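Local coordinates for Lmo2184 protein (Listeria monocytogenes serovar 1/2a, PDB 5JOQ) that probably binds heme as the surface lipoprotein receptor that delivers iron cargo to an ABC transporter, at residues A[185-188]-A[189-193]; A[121-124]-A[125-129]; A[280-283]-A[284-288]. All blocks are in the same frame, centred on the assembly; numbering follows the deposited sequence. Where two conformers were deposited one is given.

Contact 1. Residues A[185-188]-A[189-193]; sequences HAYI and GDLVK
A tyrosine ring and a leucine four residues on pack together in the first turns of helix 187-194, a buried local contact on the inner side of the second lobe, facing helix 123-136. Leu191 comes over one face of the Tyr187 ring, with its CD1 methyl 4.1 Å from the ring centroid and 28° off the normal, a CH-pi contact. The leucine sits toward the hydroxyl end of the ring: Leu191 CD1 is 3.7 Å from Tyr187 CZ, and the second methyl, CD2, comes similarly close to OH and CE1. Turning CG away from the backbone N (chi1 166°) lets the Tyr187 ring run on beside the helix until its far end meets Leu191. Roughly at right angles to the ring's approach, Ile188 CD1 lies 4.0 Å from Leu191 CD1, so that this one leucine branch lies against both tyrosine and isoleucine. Ala186 is the N-cap residue, and its carbonyl O receives Asp190 N at 2.8 Å. The next two backbone bonds keep the i to i+4 spacing, with Leu191 N bonded to Tyr187 O and Val192 N to Ile188 O. The setting fits the two-lobed fold of the solute-binding protein 8 family, whose lobes are spanned by a long helix, here probably 140-161. Ile188 and Val192 face strand 168-173 of one lobe, while Tyr187 and Leu191 lie against Ile123 of helix 123-136 and Ala279 of helix 276-288. The carboxylate of Asp190 turns out of this apolar patch, and its OD2 accepts the backbone N-H of Ile123.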
# COMPACT_ATOMS: atom_id res chain seq x y z
N HIS A 185 -2.69 16.46 -20.74
CA HIS A 185 -1.23 16.62 -20.75
C HIS A 185 -0.48 15.54 -19.99
O HIS A 185 0.77 15.51 -20.05
CB HIS A 185 -0.80 18.00 -20.21
CG HIS A 185 -1.45 19.13 -20.93
ND1 HIS A 185 -1.25 19.37 -22.27
CD2 HIS A 185 -2.32 20.07 -20.50
CE1 HIS A 185 -1.98 20.41 -22.65
NE2 HIS A 185 -2.62 20.87 -21.59
N ALA A 186 -1.19 14.67 -19.27
CA ALA A 186 -0.58 13.53 -18.60
C ALA A 186 -0.86 12.26 -19.39
O ALA A 186 -1.76 12.22 -20.23
CB ALA A 186 -1.12 13.39 -17.16
N TYR A 187 -0.10 11.20 -19.09
CA TYR A 187 -0.15 9.99 -19.92
C TYR A 187 -1.54 9.34 -19.92
O TYR A 187 -2.04 8.93 -20.97
CB TYR A 187 0.91 9.00 -19.43
CG TYR A 187 0.74 7.57 -19.97
CD1 TYR A 187 0.81 7.31 -21.35
CD2 TYR A 187 0.53 6.50 -19.10
CE1 TYR A 187 0.68 6.02 -21.85
CE2 TYR A 187 0.41 5.20 -19.58
CZ TYR A 187 0.50 4.97 -20.96
OH TYR A 187 0.38 3.70 -21.43
N ILE A 188 -2.17 9.22 -18.75
CA ILE A 188 -3.49 8.61 -18.75
C ILE A 188 -4.47 9.50 -19.52
O ILE A 188 -5.37 9.00 -20.19
CB ILE A 188 -4.02 8.34 -17.33
CG1 ILE A 188 -3.07 7.41 -16.55
CG2 ILE A 188 -5.48 7.75 -17.38
CD1 ILE A 188 -2.97 6.05 -17.12
N GLY A 189 -4.32 10.82 -19.43
CA GLY A 189 -5.11 11.71 -20.30
C GLY A 189 -4.85 11.47 -21.78
O GLY A 189 -5.78 11.56 -22.61
N ASP A 190 -3.59 11.20 -22.14
CA ASP A 190 -3.28 10.89 -23.53
C ASP A 190 -3.97 9.60 -23.99
O ASP A 190 -4.46 9.52 -25.12
CB ASP A 190 -1.76 10.78 -23.70
CG ASP A 190 -1.33 10.83 -25.14
OD1 ASP A 190 -1.83 11.72 -25.86
OD2 ASP A 190 -0.51 10.00 -25.57
N LEU A 191 -4.03 8.58 -23.12
CA LEU A 191 -4.72 7.34 -23.51
C LEU A 191 -6.20 7.60 -23.76
O LEU A 191 -6.76 7.09 -24.74
CB LEU A 191 -4.56 6.27 -22.42
CG LEU A 191 -3.14 5.77 -22.16
CD1 LEU A 191 -3.22 4.82 -20.96
CD2 LEU A 191 -2.69 4.95 -23.38
N VAL A 192 -6.85 8.36 -22.87
CA VAL A 192 -8.26 8.68 -23.06
C VAL A 192 -8.45 9.41 -24.39
O VAL A 192 -9.36 9.08 -25.17
CB VAL A 192 -8.78 9.52 -21.89
CG1 VAL A 192 -10.16 10.11 -22.23
CG2 VAL A 192 -8.88 8.65 -20.60
N LYS A 193 -7.59 10.40 -24.67
CA LYS A 193 -7.69 11.16 -25.91
C LYS A 193 -7.56 10.24 -27.13
O LYS A 193 -8.33 10.34 -28.09
CB LYS A 193 -6.61 12.24 -25.95
CG LYS A 193 -6.65 13.12 -27.23
CD LYS A 193 -5.53 14.20 -27.26
CE LYS A 193 -4.23 13.66 -27.88
NZ LYS A 193 -3.13 14.69 -28.06

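Contact 2. Residues A[121-124]-A[125-129]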
# COMPACT_ATOMS: atom_id res chain seq x y z
N THR A 121 5.30 11.66 -20.81
CA THR A 121 3.96 12.15 -20.48
C THR A 121 2.93 11.91 -21.58
O THR A 121 1.76 12.18 -21.35
CB THR A 121 4.00 13.65 -20.14
OG1 THR A 121 4.57 14.39 -21.25
CG2 THR A 121 4.89 13.89 -18.87
N SER A 122 3.34 11.45 -22.77
CA SER A 122 2.42 11.00 -23.81
C SER A 122 3.07 9.84 -24.56
O SER A 122 4.28 9.63 -24.48
CB SER A 122 2.05 12.14 -24.79
OG SER A 122 3.20 12.58 -25.51
N ILE A 123 2.27 9.11 -25.33
CA ILE A 123 2.87 8.08 -26.18
C ILE A 123 3.78 8.73 -27.22
O ILE A 123 4.89 8.24 -27.47
CB ILE A 123 1.78 7.21 -26.84
CG1 ILE A 123 0.99 6.43 -25.74
CG2 ILE A 123 2.40 6.22 -27.88
CD1 ILE A 123 -0.15 5.55 -26.32
N ALA A 124 3.32 9.81 -27.85
CA ALA A 124 4.13 10.47 -28.88
C ALA A 124 5.47 10.95 -28.32
O ALA A 124 6.51 10.84 -28.98
CB ALA A 124 3.36 11.65 -29.48
N SER A 125 5.46 11.52 -27.10
CA SER A 125 6.72 11.95 -26.52
C SER A 125 7.61 10.76 -26.25
O SER A 125 8.81 10.81 -26.52
CB SER A 125 6.49 12.76 -25.24
OG SER A 125 6.02 14.09 -25.59
N MET A 126 7.04 9.66 -25.73
CA MET A 126 7.84 8.44 -25.54
C MET A 126 8.46 7.97 -26.85
O MET A 126 9.62 7.56 -26.90
CB MET A 126 6.97 7.31 -24.93
CG MET A 126 7.78 6.03 -24.68
SD MET A 126 6.78 4.67 -24.02
CE MET A 126 5.68 4.33 -25.42
N GLN A 127 7.67 7.99 -27.94
CA GLN A 127 8.21 7.56 -29.23
C GLN A 127 9.35 8.46 -29.71
O GLN A 127 10.33 7.97 -30.29
CB GLN A 127 7.10 7.50 -30.27
CG GLN A 127 6.09 6.37 -29.96
CD GLN A 127 5.17 6.17 -31.13
OE1 GLN A 127 4.19 6.89 -31.29
NE2 GLN A 127 5.50 5.20 -31.99
N THR A 128 9.26 9.78 -29.51
CA THR A 128 10.40 10.63 -29.85
C THR A 128 11.63 10.28 -29.00
O THR A 128 12.78 10.29 -29.50
CB THR A 128 10.03 12.10 -29.66
OG1 THR A 128 8.98 12.45 -30.59
CG2 THR A 128 11.26 13.04 -29.87
N GLU A 129 11.42 9.96 -27.72
CA GLU A 129 12.54 9.57 -26.87
C GLU A 129 13.15 8.26 -27.35
O GLU A 129 14.38 8.11 -27.35
CB GLU A 129 12.11 9.43 -25.41
CG GLU A 129 11.65 10.75 -24.77
CD GLU A 129 12.75 11.81 -24.58
OE1 GLU A 129 13.92 11.61 -24.99
OE2 GLU A 129 12.40 12.87 -24.01
O HOH W 1 6.20 11.02 -31.71
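The hydroxyl oxygen of Ser122 is approached by two groups of Ser125 at the start of helix 123-136. Ser125 N donates to Ser122 OG at 3.0 Å, with an N-H...O angle of 159°, the side-chain capping bond of an N-cap serine. The hydroxyl of Ser125 comes to 3.2 Å from the same Ser122 OG, a weak link that is not settled. In Ser122 the OG stands between the backbone N and the carbonyl carbon (chi1 64°), a setting from which it reaches forward to the first turn. The backbone of Ser122 adds a second link, since its O accepts Met126 N at 3.0 Å. Cap and first regular helical bond therefore start from the same residue. One residue on, Gln127 N donates to Ile123 O at 2.8 Å. The side chains of this pair run alongside each other in the same direction, and Ile123 CG2 touches Gln127 OE1 at 3.9 Å. At its polar end, Gln127 NE2 is bonded to Thr151 OG1 of helix 140-161. Ala124 O, on a more exposed side, accepts Thr128 N at 3.0 Å and also a proton from a water at 2.8 Å. That water makes a further weak link to Thr128 OG1, so it bridges carbonyl and hydroxyl one turn apart. Helix 123-136 opens a predicted coiled-coil region. Ile123 packs on Ile154 of helix 140-161 and on Leu194 of helix 187-194. Met126 lies against Phe120, through which the helix start follows strand 115-118 before packing on those two helices.

Contact 3. Residues A[280-283]-A[284-288]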
# COMPACT_ATOMS: atom_id res chain seq x y z
N LEU A 280 -4.09 1.01 -24.18
CA LEU A 280 -5.02 1.68 -25.09
C LEU A 280 -6.18 0.77 -25.48
O LEU A 280 -7.32 1.23 -25.63
CB LEU A 280 -4.27 2.17 -26.33
CG LEU A 280 -5.00 3.16 -27.22
CD1 LEU A 280 -5.41 4.39 -26.43
CD2 LEU A 280 -4.11 3.53 -28.44
N LYS A 281 -5.92 -0.53 -25.66
CA LYS A 281 -6.99 -1.45 -26.01
C LYS A 281 -7.96 -1.65 -24.86
O LYS A 281 -9.18 -1.82 -25.06
CB LYS A 281 -6.40 -2.80 -26.41
CG LYS A 281 -5.63 -2.80 -27.72
CD LYS A 281 -4.94 -4.16 -28.01
CE LYS A 281 -3.79 -3.99 -29.03
NZ LYS A 281 -2.63 -4.94 -28.83
N GLU A 282 -7.44 -1.72 -23.63
CA GLU A 282 -8.31 -1.80 -22.46
C GLU A 282 -9.11 -0.51 -22.31
O GLU A 282 -10.30 -0.54 -21.96
CB GLU A 282 -7.45 -2.11 -21.23
CG GLU A 282 -8.19 -2.64 -20.05
CD GLU A 282 -9.01 -3.87 -20.41
OE1 GLU A 282 -8.52 -4.78 -21.16
OE2 GLU A 282 -10.18 -3.89 -19.98
N MET A 283 -8.50 0.64 -22.63
CA MET A 283 -9.22 1.91 -22.57
C MET A 283 -10.39 1.91 -23.54
O MET A 283 -11.49 2.36 -23.19
CB MET A 283 -8.27 3.08 -22.87
CG MET A 283 -8.93 4.44 -22.74
SD MET A 283 -9.43 4.86 -21.07
CE MET A 283 -7.84 4.98 -20.20
N GLU A 284 -10.17 1.39 -24.74
CA GLU A 284 -11.24 1.35 -25.73
C GLU A 284 -12.41 0.50 -25.24
O GLU A 284 -13.57 0.85 -25.46
CB GLU A 284 -10.69 0.83 -27.07
CG GLU A 284 -11.70 0.87 -28.17
CD GLU A 284 -11.24 0.17 -29.45
OE1 GLU A 284 -10.02 -0.15 -29.60
OE2 GLU A 284 -12.12 -0.06 -30.31
N LYS A 285 -12.12 -0.60 -24.52
CA LYS A 285 -13.19 -1.44 -23.99
C LYS A 285 -14.02 -0.70 -22.95
O LYS A 285 -15.26 -0.78 -22.97
CB LYS A 285 -12.61 -2.71 -23.36
CG LYS A 285 -12.07 -3.72 -24.36
CD LYS A 285 -11.54 -4.97 -23.67
CE LYS A 285 -10.68 -5.78 -24.64
NZ LYS A 285 -9.73 -6.67 -23.92
N MET A 286 -13.36 0.04 -22.06
CA MET A 286 -14.07 0.77 -21.02
C MET A 286 -14.91 1.91 -21.59
O MET A 286 -16.00 2.18 -21.09
CB MET A 286 -13.07 1.33 -20.02
CG MET A 286 -12.59 0.30 -19.01
SD MET A 286 -11.37 0.99 -17.87
CE MET A 286 -9.98 1.23 -18.92
N LEU A 287 -14.38 2.62 -22.59
CA LEU A 287 -15.09 3.80 -23.09
C LEU A 287 -16.31 3.44 -23.92
O LEU A 287 -17.26 4.21 -23.97
CB LEU A 287 -14.14 4.67 -23.93
CG LEU A 287 -12.98 5.31 -23.17
CD1 LEU A 287 -12.27 6.36 -24.08
CD2 LEU A 287 -13.49 5.90 -21.86
N TYR A 288 -16.30 2.29 -24.59
CA TYR A 288 -17.38 1.94 -25.51
C TYR A 288 -18.11 0.64 -25.19
O TYR A 288 -19.26 0.49 -25.62
CB TYR A 288 -16.87 1.86 -26.96
CG TYR A 288 -16.16 3.13 -27.34
CD1 TYR A 288 -16.88 4.26 -27.73
CD2 TYR A 288 -14.77 3.22 -27.28
CE1 TYR A 288 -16.24 5.46 -28.04
CE2 TYR A 288 -14.11 4.41 -27.57
CZ TYR A 288 -14.85 5.52 -27.96
OH TYR A 288 -14.20 6.72 -28.24
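With CG turned away from the backbone N (chi1 -176°) and bends at the next two torsions, Met283 folds its thioether back beside the turn that carries Leu287. The two side chains cross at an angle: Met283 CG lies 4.1 Å from Leu287 CD1, and Met283 SD is about as far from Leu287 CG. Met286 takes a different course. Its chain is extended to SD and then bends, bringing its CE methyl to 3.5 Å from Glu282 O and to 4.3 Å from Met283 SD. The methyl thus lies mainly against the backbone of the preceding turn, with the sulfur of Met283 more loosely beside it. The four-residue spacing along helix 276-288 puts Met283 and Leu287 on one buried flank, where they pack on Leu225 and Ile223 of strand 223-227, as expected for a helix covering the sheet of an alpha/beta lobe. Met283 also lies against Val192 of helix 187-194. Glu282 and Lys285 lie on a more exposed side. Glu282, bent at its second torsion (chi2 55°), swings its carboxylate across Lys285, and OE1 forms a salt bridge to Lys285 NZ at 3.6 Å. The extended lysine also brings its CD to 3.9 Å from Glu282 OE1, so methylene and ammonium both face the carboxylate. The stronger partner of Lys285 NZ is Glu84 of the second subunit, so the ammonium is shared by two carboxylates across a subunit interface. Among the backbone bonds, Leu287 N donates to Met283 O at 3.0 Å. The helix ends with Tyr288, whose OH is bonded to Ala195 O just beyond helix 187-194.

In the fold
Contact 1 is the buried one; contacts 2 and 3 each combine a buried flank with a more exposed side. Contact 1 touches both of the others, contact 2 through a polar bond from its aspartate and contact 3 through apolar packing of its valine. Contacts 2 and 3 do not touch, their nearest atoms being about 5 Å apart, but both rest on helix 140-161. Chemistry follows position. An aromatic face and aliphatic branches fill 185-193, serine hydroxyls and a water mark the helix start at 121-129, and 280-288 sets a buried methionine and leucine against a Glu-Lys pair whose lysine meets the second subunit.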